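Local coordinates for putative sugar binding protein (Bacteroides vulgatus ATCC 8482, PDB 3KEZ) that probably binds glycans or other nutrients at the bacterial outer membrane as a calcium-containing member of the SusD family, at residues K62-Y67 and Y281-I286; L94-V99 and D114-A119; D158-R163 and A449-K454; S185-K190 and E227-A232; E237-A242 and K299-K304. All coordinates share one frame; numbering follows the deposited sequence.

Contact 1: residues K62-Y67 and Y281-I286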
# COMPACT_ATOMS: atom_id res chain seq x y z
N LYS A 62 3.45 1.45 -22.14
CA LYS A 62 2.41 0.99 -21.21
C LYS A 62 2.02 2.06 -20.17
O LYS A 62 2.76 3.00 -19.92
CB LYS A 62 2.90 -0.28 -20.51
CG LYS A 62 3.16 -1.44 -21.48
CD LYS A 62 1.93 -1.80 -22.30
CE LYS A 62 2.16 -3.03 -23.14
NZ LYS A 62 0.86 -3.51 -23.67
N ARG A 63 0.88 1.92 -19.54
CA ARG A 63 0.52 2.91 -18.50
C ARG A 63 1.62 3.07 -17.44
O ARG A 63 1.77 4.15 -16.91
CB ARG A 63 -0.78 2.57 -17.79
CG ARG A 63 -2.00 3.17 -18.44
CD ARG A 63 -2.67 2.24 -19.36
NE ARG A 63 -3.87 2.82 -19.95
CZ ARG A 63 -4.32 2.53 -21.18
NH1 ARG A 63 -3.71 1.61 -21.93
NH2 ARG A 63 -5.40 3.12 -21.63
N THR A 64 2.32 1.99 -17.11
CA THR A 64 3.39 1.98 -16.08
C THR A 64 4.77 2.39 -16.59
O THR A 64 5.74 2.54 -15.80
CB THR A 64 3.51 0.63 -15.42
OG1 THR A 64 3.64 -0.40 -16.42
CG2 THR A 64 2.28 0.37 -14.58
N GLY A 65 4.85 2.61 -17.90
CA GLY A 65 6.13 2.82 -18.58
C GLY A 65 6.92 3.97 -17.99
O GLY A 65 8.07 3.77 -17.58
N ASN A 66 6.30 5.15 -17.88
CA ASN A 66 7.00 6.35 -17.40
C ASN A 66 7.41 6.26 -15.91
O ASN A 66 8.45 6.81 -15.50
CB ASN A 66 6.18 7.59 -17.62
CG ASN A 66 6.16 8.04 -19.08
OD1 ASN A 66 7.09 7.79 -19.86
ND2 ASN A 66 5.09 8.70 -19.44
N TYR A 67 6.63 5.52 -15.12
CA TYR A 67 7.04 5.22 -13.72
C TYR A 67 8.25 4.29 -13.66
O TYR A 67 9.22 4.58 -12.97
CB TYR A 67 5.89 4.61 -12.92
CG TYR A 67 4.69 5.51 -12.88
CD1 TYR A 67 3.76 5.53 -13.93
CD2 TYR A 67 4.52 6.40 -11.83
CE1 TYR A 67 2.63 6.39 -13.87
CE2 TYR A 67 3.42 7.25 -11.78
CZ TYR A 67 2.49 7.24 -12.79
OH TYR A 67 1.43 8.11 -12.70
N TYR A 281 -4.59 -4.99 -20.24
CA TYR A 281 -3.69 -4.10 -21.00
C TYR A 281 -2.24 -4.63 -21.13
O TYR A 281 -1.39 -3.95 -21.71
CB TYR A 281 -3.66 -2.68 -20.39
CG TYR A 281 -4.77 -1.75 -20.85
CD1 TYR A 281 -5.22 -1.72 -22.17
CD2 TYR A 281 -5.35 -0.85 -19.95
CE1 TYR A 281 -6.26 -0.86 -22.59
CE2 TYR A 281 -6.37 0.02 -20.36
CZ TYR A 281 -6.82 0.00 -21.67
OH TYR A 281 -7.82 0.86 -22.04
N ASP A 282 -1.95 -5.82 -20.62
CA ASP A 282 -0.59 -6.40 -20.72
C ASP A 282 0.46 -5.38 -20.25
O ASP A 282 1.44 -5.10 -20.95
CB ASP A 282 -0.27 -6.84 -22.15
CG ASP A 282 -1.38 -7.68 -22.77
OD1 ASP A 282 -2.36 -7.08 -23.22
OD2 ASP A 282 -1.25 -8.93 -22.84
N ASP A 283 0.22 -4.78 -19.10
CA ASP A 283 0.85 -3.50 -18.81
C ASP A 283 2.08 -3.68 -17.93
O ASP A 283 3.13 -3.10 -18.19
CB ASP A 283 -0.14 -2.56 -18.16
CG ASP A 283 0.24 -1.11 -18.34
OD1 ASP A 283 0.98 -0.61 -17.47
OD2 ASP A 283 -0.16 -0.52 -19.37
N MSE A 284 1.95 -4.48 -16.88
CA MSE A 284 3.06 -4.67 -15.95
C MSE A 284 3.21 -6.16 -15.62
O MSE A 284 2.21 -6.87 -15.43
CB MSE A 284 2.86 -3.82 -14.70
CG MSE A 284 1.57 -4.09 -13.96
SE MSE A 284 1.17 -2.91 -12.44
CE MSE A 284 2.28 -3.69 -11.09
N CYS A 285 4.46 -6.65 -15.61
CA CYS A 285 4.75 -8.07 -15.37
C CYS A 285 5.90 -8.22 -14.37
O CYS A 285 6.53 -7.22 -13.96
CB CYS A 285 5.14 -8.74 -16.68
SG CYS A 285 6.63 -8.02 -17.42
N ILE A 286 6.19 -9.46 -13.97
CA ILE A 286 7.34 -9.69 -13.09
C ILE A 286 8.63 -9.58 -13.91
O ILE A 286 8.63 -9.83 -15.10
CB ILE A 286 7.30 -11.03 -12.37
CG1 ILE A 286 7.45 -12.20 -13.33
CG2 ILE A 286 6.04 -11.16 -11.48
CD1 ILE A 286 7.38 -13.57 -12.66
O HOH W 1 -1.61 -2.05 -23.63
O HOH W 2 -1.52 -0.17 -21.67

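Contact 2: residues L94-V99 and D114-A119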
# COMPACT_ATOMS: atom_id res chain seq x y z
N LEU A 94 -13.27 17.44 7.00
CA LEU A 94 -14.68 17.79 7.13
C LEU A 94 -15.33 16.96 8.23
O LEU A 94 -16.02 17.51 9.11
CB LEU A 94 -15.43 17.59 5.81
CG LEU A 94 -16.93 17.92 5.82
CD1 LEU A 94 -17.19 19.41 6.17
CD2 LEU A 94 -17.58 17.56 4.49
N ILE A 95 -15.10 15.65 8.20
CA ILE A 95 -15.66 14.78 9.22
C ILE A 95 -15.10 15.15 10.59
O ILE A 95 -15.85 15.30 11.56
CB ILE A 95 -15.36 13.28 8.95
CG1 ILE A 95 -16.26 12.75 7.85
CG2 ILE A 95 -15.55 12.41 10.25
CD1 ILE A 95 -15.78 11.40 7.22
N LEU A 96 -13.78 15.28 10.66
CA LEU A 96 -13.11 15.37 11.96
C LEU A 96 -13.42 16.69 12.67
O LEU A 96 -13.51 16.72 13.89
CB LEU A 96 -11.60 15.10 11.83
CG LEU A 96 -11.34 13.63 11.49
CD1 LEU A 96 -9.89 13.38 11.12
CD2 LEU A 96 -11.86 12.72 12.68
N MSE A 97 -13.65 17.76 11.89
CA MSE A 97 -13.98 19.04 12.47
C MSE A 97 -15.43 19.10 12.96
O MSE A 97 -15.82 20.05 13.66
CB MSE A 97 -13.75 20.16 11.44
CG MSE A 97 -12.30 20.39 11.04
SE MSE A 97 -12.24 21.64 9.55
CE MSE A 97 -12.50 23.25 10.52
N ASN A 98 -16.23 18.10 12.63
CA ASN A 98 -17.66 18.16 12.91
C ASN A 98 -18.18 17.04 13.78
O ASN A 98 -19.08 17.25 14.58
CB ASN A 98 -18.44 18.23 11.59
CG ASN A 98 -18.40 19.60 10.99
OD1 ASN A 98 -19.18 20.48 11.38
ND2 ASN A 98 -17.47 19.82 10.08
N VAL A 99 -17.56 15.87 13.66
CA VAL A 99 -18.11 14.68 14.26
C VAL A 99 -18.29 14.78 15.77
O VAL A 99 -19.25 14.24 16.30
CB VAL A 99 -17.29 13.39 13.91
CG1 VAL A 99 -15.90 13.46 14.49
CG2 VAL A 99 -18.03 12.17 14.42
N ASP A 114 -16.37 4.72 15.73
CA ASP A 114 -15.80 4.01 14.58
C ASP A 114 -15.74 4.89 13.32
O ASP A 114 -14.75 4.88 12.59
CB ASP A 114 -16.59 2.76 14.28
CG ASP A 114 -16.06 2.02 13.09
OD1 ASP A 114 -15.02 1.33 13.23
OD2 ASP A 114 -16.68 2.14 12.02
N LEU A 115 -16.81 5.66 13.08
CA LEU A 115 -16.83 6.59 11.95
C LEU A 115 -15.66 7.57 12.09
O LEU A 115 -14.95 7.84 11.13
CB LEU A 115 -18.15 7.33 11.88
CG LEU A 115 -19.48 6.61 11.57
CD1 LEU A 115 -20.58 7.64 11.44
CD2 LEU A 115 -19.35 5.79 10.31
N LYS A 116 -15.50 8.15 13.28
CA LYS A 116 -14.38 9.06 13.50
C LYS A 116 -13.05 8.34 13.29
O LYS A 116 -12.12 8.89 12.70
CB LYS A 116 -14.47 9.67 14.90
CG LYS A 116 -13.32 10.59 15.33
CD LYS A 116 -13.54 11.11 16.80
CE LYS A 116 -12.30 11.86 17.30
NZ LYS A 116 -12.49 12.46 18.64
N GLY A 117 -12.94 7.12 13.81
CA GLY A 117 -11.74 6.31 13.59
C GLY A 117 -11.44 6.03 12.14
O GLY A 117 -10.28 6.03 11.70
N GLN A 118 -12.47 5.77 11.36
CA GLN A 118 -12.26 5.56 9.92
C GLN A 118 -11.64 6.80 9.25
O GLN A 118 -10.67 6.69 8.51
CB GLN A 118 -13.57 5.15 9.22
CG GLN A 118 -14.09 3.78 9.63
CD GLN A 118 -15.33 3.42 8.81
OE1 GLN A 118 -15.35 3.65 7.62
NE2 GLN A 118 -16.34 2.87 9.46
N ALA A 119 -12.16 7.98 9.59
CA ALA A 119 -11.66 9.25 9.06
C ALA A 119 -10.21 9.52 9.45
O ALA A 119 -9.40 9.96 8.61
CB ALA A 119 -12.54 10.39 9.53

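Contact 3: residues D158-R163 and A449-K454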
# COMPACT_ATOMS: atom_id res chain seq x y z
N ASP A 158 -7.72 30.89 -0.92
CA ASP A 158 -6.59 31.60 -0.34
C ASP A 158 -5.52 30.66 0.26
O ASP A 158 -4.50 31.14 0.76
CB ASP A 158 -7.12 32.49 0.78
CG ASP A 158 -6.09 33.49 1.33
OD1 ASP A 158 -5.22 33.95 0.56
OD2 ASP A 158 -6.21 33.80 2.56
N SER A 159 -5.77 29.35 0.27
CA SER A 159 -4.88 28.39 0.93
C SER A 159 -3.62 28.15 0.12
O SER A 159 -3.70 27.55 -0.95
CB SER A 159 -5.57 27.04 1.12
OG SER A 159 -6.66 27.17 2.01
N LYS A 160 -2.47 28.57 0.64
CA LYS A 160 -1.22 28.44 -0.09
C LYS A 160 -0.09 27.91 0.82
O LYS A 160 0.91 28.60 1.04
CB LYS A 160 -0.86 29.78 -0.72
CG LYS A 160 -1.26 29.85 -2.18
CD LYS A 160 -2.48 30.65 -2.44
CE LYS A 160 -2.88 30.56 -3.90
NZ LYS A 160 -4.07 31.38 -4.12
N PRO A 161 -0.27 26.69 1.34
CA PRO A 161 0.65 26.16 2.32
C PRO A 161 1.99 25.73 1.71
O PRO A 161 2.06 25.34 0.54
CB PRO A 161 -0.11 24.96 2.91
CG PRO A 161 -0.96 24.49 1.82
CD PRO A 161 -1.26 25.67 0.93
N ALA A 162 3.03 25.85 2.53
CA ALA A 162 4.35 25.35 2.20
C ALA A 162 4.42 23.89 2.68
O ALA A 162 3.60 23.42 3.51
CB ALA A 162 5.42 26.18 2.90
N ARG A 163 5.43 23.18 2.17
CA ARG A 163 5.64 21.79 2.52
C ARG A 163 6.16 21.71 3.96
O ARG A 163 7.05 22.47 4.35
CB ARG A 163 6.66 21.19 1.55
CG ARG A 163 6.15 21.08 0.13
CD ARG A 163 7.23 20.64 -0.82
NE ARG A 163 7.55 19.23 -0.64
CZ ARG A 163 8.46 18.57 -1.34
NH1 ARG A 163 9.15 19.17 -2.30
NH2 ARG A 163 8.68 17.27 -1.07
N ALA A 449 -0.08 27.21 -9.04
CA ALA A 449 -1.12 27.80 -8.19
C ALA A 449 -0.65 28.23 -6.79
O ALA A 449 -1.33 29.01 -6.13
CB ALA A 449 -2.27 26.85 -8.05
N ASN A 450 0.48 27.70 -6.32
CA ASN A 450 0.95 27.90 -4.94
C ASN A 450 2.40 28.39 -4.97
O ASN A 450 3.30 27.61 -5.24
CB ASN A 450 0.87 26.58 -4.17
CG ASN A 450 1.15 26.72 -2.68
OD1 ASN A 450 1.63 27.74 -2.24
ND2 ASN A 450 0.86 25.68 -1.91
N PRO A 451 2.63 29.69 -4.71
CA PRO A 451 3.98 30.18 -4.73
C PRO A 451 4.76 29.81 -3.49
O PRO A 451 5.93 30.11 -3.43
CB PRO A 451 3.81 31.71 -4.79
CG PRO A 451 2.35 31.99 -4.67
CD PRO A 451 1.66 30.73 -4.34
N ASN A 452 4.13 29.18 -2.49
CA ASN A 452 4.87 28.72 -1.32
C ASN A 452 5.30 27.26 -1.45
O ASN A 452 5.85 26.70 -0.51
CB ASN A 452 4.04 28.93 -0.07
CG ASN A 452 3.66 30.39 0.13
OD1 ASN A 452 4.52 31.28 0.09
ND2 ASN A 452 2.38 30.64 0.35
N MSE A 453 5.09 26.69 -2.64
CA MSE A 453 5.38 25.29 -2.91
C MSE A 453 6.78 25.13 -3.51
O MSE A 453 7.08 25.71 -4.53
CB MSE A 453 4.35 24.74 -3.91
CG MSE A 453 4.55 23.27 -4.25
SE MSE A 453 4.44 22.10 -2.70
CE MSE A 453 2.93 22.81 -1.83
N LYS A 454 7.60 24.29 -2.90
CA LYS A 454 8.96 24.06 -3.37
C LYS A 454 9.06 22.72 -4.10
O LYS A 454 8.59 21.68 -3.61
CB LYS A 454 9.95 24.15 -2.21
CG LYS A 454 11.42 23.94 -2.65
CD LYS A 454 12.44 24.38 -1.59
CE LYS A 454 13.86 24.23 -2.14
NZ LYS A 454 14.06 25.14 -3.32
O HOH W 3 7.18 24.39 0.16

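Contact 4: residues S185-K190 and E227-A232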
# COMPACT_ATOMS: atom_id res chain seq x y z
N SER A 185 -13.85 0.09 15.36
CA SER A 185 -14.32 -1.25 15.76
C SER A 185 -13.38 -2.31 15.19
O SER A 185 -12.79 -2.09 14.12
CB SER A 185 -15.70 -1.50 15.18
OG SER A 185 -16.07 -2.84 15.41
N GLY A 186 -13.22 -3.42 15.92
CA GLY A 186 -12.58 -4.66 15.41
C GLY A 186 -13.44 -5.61 14.59
O GLY A 186 -12.97 -6.64 14.10
N ASP A 187 -14.72 -5.29 14.43
CA ASP A 187 -15.61 -6.10 13.60
C ASP A 187 -15.20 -6.11 12.13
O ASP A 187 -14.62 -5.14 11.62
CB ASP A 187 -17.07 -5.61 13.70
CG ASP A 187 -17.63 -5.73 15.09
OD1 ASP A 187 -16.97 -6.29 15.97
OD2 ASP A 187 -18.75 -5.26 15.30
N PHE A 188 -15.47 -7.24 11.48
CA PHE A 188 -15.40 -7.30 10.01
C PHE A 188 -16.24 -6.17 9.39
O PHE A 188 -17.34 -5.88 9.84
CB PHE A 188 -15.88 -8.67 9.51
CG PHE A 188 -15.76 -8.85 8.04
CD1 PHE A 188 -14.58 -9.29 7.50
CD2 PHE A 188 -16.82 -8.55 7.21
CE1 PHE A 188 -14.46 -9.47 6.15
CE2 PHE A 188 -16.72 -8.71 5.84
CZ PHE A 188 -15.55 -9.17 5.29
N ASN A 189 -15.69 -5.49 8.41
CA ASN A 189 -16.35 -4.32 7.82
C ASN A 189 -15.92 -4.19 6.38
O ASN A 189 -14.90 -3.59 6.05
CB ASN A 189 -16.05 -3.06 8.61
CG ASN A 189 -17.06 -1.96 8.37
OD1 ASN A 189 -18.01 -2.11 7.58
ND2 ASN A 189 -16.83 -0.82 9.03
N LYS A 190 -16.75 -4.79 5.54
CA LYS A 190 -16.44 -5.09 4.15
C LYS A 190 -16.20 -3.82 3.38
O LYS A 190 -17.08 -2.96 3.30
CB LYS A 190 -17.66 -5.79 3.53
CG LYS A 190 -17.56 -6.14 2.09
CD LYS A 190 -16.60 -7.26 1.88
CE LYS A 190 -16.68 -7.75 0.44
NZ LYS A 190 -15.79 -8.93 0.30
N GLU A 227 -7.08 -12.28 14.42
CA GLU A 227 -7.33 -13.73 14.53
C GLU A 227 -8.45 -14.05 15.56
O GLU A 227 -9.26 -14.93 15.31
CB GLU A 227 -6.03 -14.52 14.73
CG GLU A 227 -5.09 -14.37 13.47
CD GLU A 227 -3.79 -15.12 13.57
OE1 GLU A 227 -3.52 -15.68 14.67
OE2 GLU A 227 -3.07 -15.18 12.55
N LYS A 228 -8.54 -13.32 16.67
CA LYS A 228 -9.71 -13.49 17.57
C LYS A 228 -11.02 -13.19 16.83
O LYS A 228 -12.05 -13.76 17.11
CB LYS A 228 -9.68 -12.55 18.77
CG LYS A 228 -8.70 -12.91 19.87
CD LYS A 228 -8.96 -12.11 21.17
CE LYS A 228 -7.77 -12.27 22.14
NZ LYS A 228 -8.20 -12.59 23.55
N GLU A 229 -10.96 -12.25 15.91
CA GLU A 229 -12.12 -11.88 15.11
C GLU A 229 -12.44 -12.90 14.00
O GLU A 229 -13.53 -12.86 13.41
CB GLU A 229 -11.91 -10.46 14.57
CG GLU A 229 -13.15 -9.73 14.24
CD GLU A 229 -14.06 -9.55 15.43
OE1 GLU A 229 -13.53 -9.53 16.57
OE2 GLU A 229 -15.29 -9.45 15.23
N GLY A 230 -11.53 -13.85 13.74
CA GLY A 230 -11.76 -14.94 12.77
C GLY A 230 -11.03 -14.80 11.45
O GLY A 230 -11.16 -15.63 10.54
N TYR A 231 -10.24 -13.74 11.32
CA TYR A 231 -9.35 -13.64 10.18
C TYR A 231 -8.25 -14.69 10.36
O TYR A 231 -7.89 -15.06 11.45
CB TYR A 231 -8.74 -12.25 10.09
CG TYR A 231 -9.67 -11.08 9.86
CD1 TYR A 231 -10.22 -10.39 10.95
CD2 TYR A 231 -9.94 -10.59 8.58
CE1 TYR A 231 -11.03 -9.25 10.76
CE2 TYR A 231 -10.76 -9.45 8.38
CZ TYR A 231 -11.29 -8.79 9.48
OH TYR A 231 -12.08 -7.69 9.31
N ALA A 232 -7.74 -15.21 9.26
CA ALA A 232 -6.69 -16.19 9.34
C ALA A 232 -5.94 -16.09 8.03
O ALA A 232 -6.52 -15.79 6.98
CB ALA A 232 -7.27 -17.61 9.60
O HOH W 4 -14.65 -6.89 17.31
O HOH W 5 -16.44 -9.54 12.80
O HOH W 6 -13.01 -6.25 7.43

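Contact 5: residues E237-A242 and K299-K304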
# COMPACT_ATOMS: atom_id res chain seq x y z
N GLU A 237 -3.40 -24.45 0.57
CA GLU A 237 -4.45 -24.88 -0.36
C GLU A 237 -5.35 -23.77 -0.92
O GLU A 237 -5.71 -23.79 -2.09
CB GLU A 237 -5.31 -25.95 0.31
CG GLU A 237 -6.26 -26.63 -0.64
CD GLU A 237 -6.94 -27.82 -0.03
OE1 GLU A 237 -6.40 -28.39 0.95
OE2 GLU A 237 -8.01 -28.21 -0.56
N GLU A 238 -5.71 -22.81 -0.08
CA GLU A 238 -6.57 -21.68 -0.47
C GLU A 238 -5.85 -20.66 -1.34
O GLU A 238 -6.47 -20.01 -2.20
CB GLU A 238 -7.05 -20.96 0.77
CG GLU A 238 -8.08 -21.74 1.57
CD GLU A 238 -8.28 -21.25 3.00
OE1 GLU A 238 -7.51 -20.41 3.51
OE2 GLU A 238 -9.23 -21.75 3.64
N TYR A 239 -4.54 -20.52 -1.13
CA TYR A 239 -3.81 -19.33 -1.61
C TYR A 239 -4.00 -19.02 -3.10
O TYR A 239 -4.26 -17.87 -3.45
CB TYR A 239 -2.33 -19.45 -1.31
CG TYR A 239 -1.57 -18.17 -1.40
CD1 TYR A 239 -0.99 -17.74 -2.60
CD2 TYR A 239 -1.39 -17.39 -0.29
CE1 TYR A 239 -0.23 -16.58 -2.67
CE2 TYR A 239 -0.66 -16.24 -0.34
CZ TYR A 239 -0.07 -15.82 -1.53
OH TYR A 239 0.65 -14.66 -1.54
N PRO A 240 -3.91 -20.04 -3.97
CA PRO A 240 -3.98 -19.72 -5.41
C PRO A 240 -5.30 -19.07 -5.84
O PRO A 240 -5.29 -18.31 -6.80
CB PRO A 240 -3.79 -21.08 -6.07
CG PRO A 240 -3.06 -21.92 -5.06
CD PRO A 240 -3.58 -21.45 -3.73
N THR A 241 -6.42 -19.35 -5.16
CA THR A 241 -7.72 -18.81 -5.58
C THR A 241 -8.42 -17.89 -4.58
O THR A 241 -9.48 -17.34 -4.90
CB THR A 241 -8.73 -19.94 -5.97
OG1 THR A 241 -9.01 -20.74 -4.82
CG2 THR A 241 -8.18 -20.80 -7.11
N ALA A 242 -7.83 -17.72 -3.39
CA ALA A 242 -8.50 -17.02 -2.29
C ALA A 242 -8.74 -15.54 -2.67
O ALA A 242 -9.70 -14.91 -2.20
CB ALA A 242 -7.64 -17.10 -1.00
N LYS A 299 8.12 -25.60 -5.21
CA LYS A 299 6.84 -25.89 -4.53
C LYS A 299 6.26 -24.67 -3.83
O LYS A 299 5.27 -24.78 -3.09
CB LYS A 299 6.99 -27.07 -3.59
CG LYS A 299 7.28 -28.35 -4.38
CD LYS A 299 7.64 -29.49 -3.46
CE LYS A 299 7.87 -30.74 -4.25
NZ LYS A 299 6.80 -30.96 -5.25
N ASP A 300 6.84 -23.51 -4.10
CA ASP A 300 6.37 -22.28 -3.48
C ASP A 300 4.97 -22.01 -4.02
O ASP A 300 4.78 -21.87 -5.24
CB ASP A 300 7.36 -21.12 -3.77
CG ASP A 300 7.05 -19.87 -2.95
OD1 ASP A 300 5.87 -19.45 -2.91
OD2 ASP A 300 7.97 -19.32 -2.33
N VAL A 301 3.98 -21.93 -3.13
CA VAL A 301 2.58 -21.77 -3.59
C VAL A 301 2.38 -20.46 -4.36
O VAL A 301 1.49 -20.36 -5.20
CB VAL A 301 1.59 -21.86 -2.43
CG1 VAL A 301 1.54 -20.54 -1.68
CG2 VAL A 301 0.20 -22.31 -2.91
N ARG A 302 3.23 -19.47 -4.16
CA ARG A 302 3.04 -18.21 -4.85
C ARG A 302 3.36 -18.29 -6.36
O ARG A 302 2.92 -17.45 -7.14
CB ARG A 302 3.83 -17.09 -4.15
CG ARG A 302 3.28 -16.82 -2.75
CD ARG A 302 4.25 -16.09 -1.84
NE ARG A 302 5.46 -16.87 -1.56
CZ ARG A 302 6.23 -16.71 -0.48
NH1 ARG A 302 5.93 -15.80 0.47
NH2 ARG A 302 7.31 -17.44 -0.35
N LEU A 303 4.11 -19.32 -6.77
CA LEU A 303 4.24 -19.60 -8.20
C LEU A 303 2.86 -19.82 -8.83
O LEU A 303 2.67 -19.46 -9.99
CB LEU A 303 5.15 -20.80 -8.47
CG LEU A 303 6.64 -20.61 -8.15
CD1 LEU A 303 7.38 -21.96 -8.04
CD2 LEU A 303 7.22 -19.75 -9.27
N LYS A 304 1.89 -20.33 -8.06
CA LYS A 304 0.57 -20.61 -8.63
C LYS A 304 -0.35 -19.40 -8.84
O LYS A 304 -1.48 -19.57 -9.30
CB LYS A 304 -0.14 -21.64 -7.77
CG LYS A 304 0.47 -23.02 -7.84
CD LYS A 304 -0.19 -23.94 -6.83
CE LYS A 304 0.23 -25.39 -7.03
NZ LYS A 304 -0.65 -26.31 -6.26
O HOH W 7 -4.57 -18.78 -9.58

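Contact 1: residues K62-Y67 and Y281-I286
Asp283 sends its carboxylate into the turn Lys62-Gly65, where both oxygens are used. OD2 accepts Arg63 N at 2.7 Å and OD1 accepts Thr64 N at 2.9 Å, each through a syn lone pair, which leaves the carboxylate spanning two successive amides of a type I beta turn. OD1 takes a second bond from Thr64 OG1, which meets it on the anti side, 33° out of the carboxylate plane. The Asp283 torsion (CG opposite the backbone N, chi1 -157°) carries the group there. Next to it, the Arg63 guanidinium lies flat on the Tyr281 ring, planes 11° apart and centres 3.7 Å apart, a stacked cation-pi pair; a water joins Arg63 NH1 to Asp283 OD2, and Arg63 NE is held by a salt bridge to Glu270. Lys62, bent at chi2, runs past Asp283 and gives its NZ to Tyr281 O at 3.0 Å, a link doubled by another water. Beyond this shell, the rings of Tyr281 and Tyr274 pack edge-to-face (T-shaped). The contact lies where strand 284-286 begins its antiparallel pairing with strand 55-57, with helix 43-50 touching Thr64 and Met284 and strand 313-316 flanking Asp282.

Contact 2: residues L94-V99 and D114-A119
Lys116 of helix 109-134 lays the aliphatic part of its side chain against Leu96 and Val99, in the C-terminal part of the 94-99 segment. Its CB comes within 4.1 Å of Val99 CG1. The next carbon, CG, is placed opposite the backbone N (chi1 177°) and is touched by two methyls, Leu96 CD2 at 3.7 Å and Val99 CG1 at 3.9 Å. CD still meets Val99 CG1, but from there the extended chain leads away from the segment 94-99, and NZ ends in a salt bridge with Asp100, just past it. Leu96 and Val99 each cross the lysine chain at about a right angle, so the contacts are made by branch ends against its flank. One helical turn on, Ala119 CB meets Ile95 CG2 at 3.7 Å and Leu96, this time through CG, at 4.0 Å. Ile95 also packs on Ile23, Leu27 and Ile30 of helix 20-34, which makes this a junction of three helices in the alpha-helical part of the SusD-like fold. Within the first segment, Asn98 ND2 turns back to Leu94 O in a nearly straight bond (169°). No hydrogen bond crosses between the two segments; the evidence is for cohesion by apolar packing, with the one lysine charge carried past the hydrophobic seam to its aspartate partner.

Contact 3: residues D158-R163 and A449-K454
Asn452 ND2 donates to Lys160 O at 2.6 Å, the shortest polar bond between the segments, with the donor in the carbonyl plane and an N-H...O angle of 155°. One residue further along the 158-163 segment, Pro161 O accepts Asn450 ND2 at 2.7 Å, and the same nitrogen also binds Glu446. Asn450 CG stands opposite its backbone N (chi1 -172°), which directs the amide across the gap, while its OD1 takes Asn452 N at 2.9 Å. That bond closes an Asx turn within the type I beta turn Asn450-Met453, just after helix 444-449, so one amide both shapes the turn and holds the neighbouring loop. The segments are irregular, and their pairing joins the loop before helix 166-183 to the C-terminal region. Farther along, Arg163 NH1 donates to Lys454 O at 2.9 Å near the guanidinium plane, and Arg163 NE is taken by Gly147 O. The aliphatic part of Arg163 crosses Met453 at about a right angle, CG 3.5 Å from the selenium (SE). A water accepts from Arg163 N and donates to Asn452 O. At the other end, Lys160 CG lies 3.7 Å from Pro451 CD; the bend at chi2 sends the chain past Ala449 O, and NZ binds Ile157 O.

Contact 4: residues S185-K190 and E227-A232
Phe188 turns CG opposite its backbone N (chi1 -176°), and Tyr231 holds its own CG beside the backbone N (chi1 -63°); together these torsions bring the hydroxyl end of the tyrosine up to the phenylalanine. Tyr231 follows a Schellman motif, in which Gly230, at positive phi, ends helix 212-229. The partner is the loop after helix 166-183, which starts with an ST turn: Ser185 OG accepts Asp187 N. The two aromatic side chains cross at about a right angle. Tyr231 OH lies 3.4 Å from Phe188 CA and 3.5 Å from Phe188 CD1, while Phe188 CD1 and Tyr231 CZ are 3.9 Å apart. Both rings also rest on Pro252, and Trp196 of helix 195-209 touches Tyr231 and Glu229. Glu229 CG lies 3.1 Å from Gly186 O, an oxygen bound by Trp196 NE1. The Glu229 carboxylate comes near that of Asp187, OE2 3.7 Å from Asp187 OD1, a like-charge approach without a direct bond that waters probably ease. One water donates to Asp187 OD1 and weakly to Glu229 OE1, and another joins Phe188 N to Glu229 OE2. A third water lies in the plane of the Tyr231 ring, 2.5 Å from Tyr231 OH, and accepts from Asn189 N.

Contact 5: residues E237-A242 and K299-K304
Tyr239 packs its ring obliquely against Val301 and the stem of Arg302. Val301 CG1 sits 4.3 Å from the ring centroid and 29° off its normal, an off-centre CH-pi contact, while Arg302 CG reaches Tyr239 CE1 at 3.5 Å. The other Val301 methyl, CG2, set opposite the backbone N, turns to Pro240 and lies 3.9 Å from its CG. Pro240 also runs side by side with Lys304, its CG 3.9 Å from Lys304 CD. Behind this apolar layer, Arg302 is held by its own segment: NE and NH2 grip Asp300 side-on, with NH2 to Asp300 OD2 at 2.8 Å in a straight bond (180°) lying in the guanidinium plane. Asp300 OD1 accepts both Arg302 NE and Arg302 N, the latter closing an Asx turn at the start of the 3-10 segment 301-304. Glu387 and Glu391 of helix 381-392 take Arg302 NH1, and Glu391 also binds Tyr239 OH. The contact thus seats the short, weakly bonded helix 239-242 against the turn before strand 306-309. Between the segments the direct cohesion is apolar, with one water bridging Pro240 O and Lys304 O; polar order comes from the acidic groups round Arg302, which probably balance its buried charge and fix the stem that Tyr239 packs against.

From the N terminus, contact 1 opens first, at 62-67, and closes only at 281-286, tying the region before helix 80-96 to strand 284-286. Contacts 2 and 4 nest inside it in series: the first joins successive helices 80-96 and 109-134, the second the loop after helix 166-183 to the end of helix 212-229. They touch through Asp114 OD1 and Ser185 N, 2.7 Å apart. Contact 3 joins the loop before helix 166-183 to the turn after helix 444-449, crossing contact 1 and enclosing contacts 4 and 5. Contact 5 joins helix 239-242 to the 3-10 turn before strand 306-309; it opens before contact 1 closes, so these two also cross.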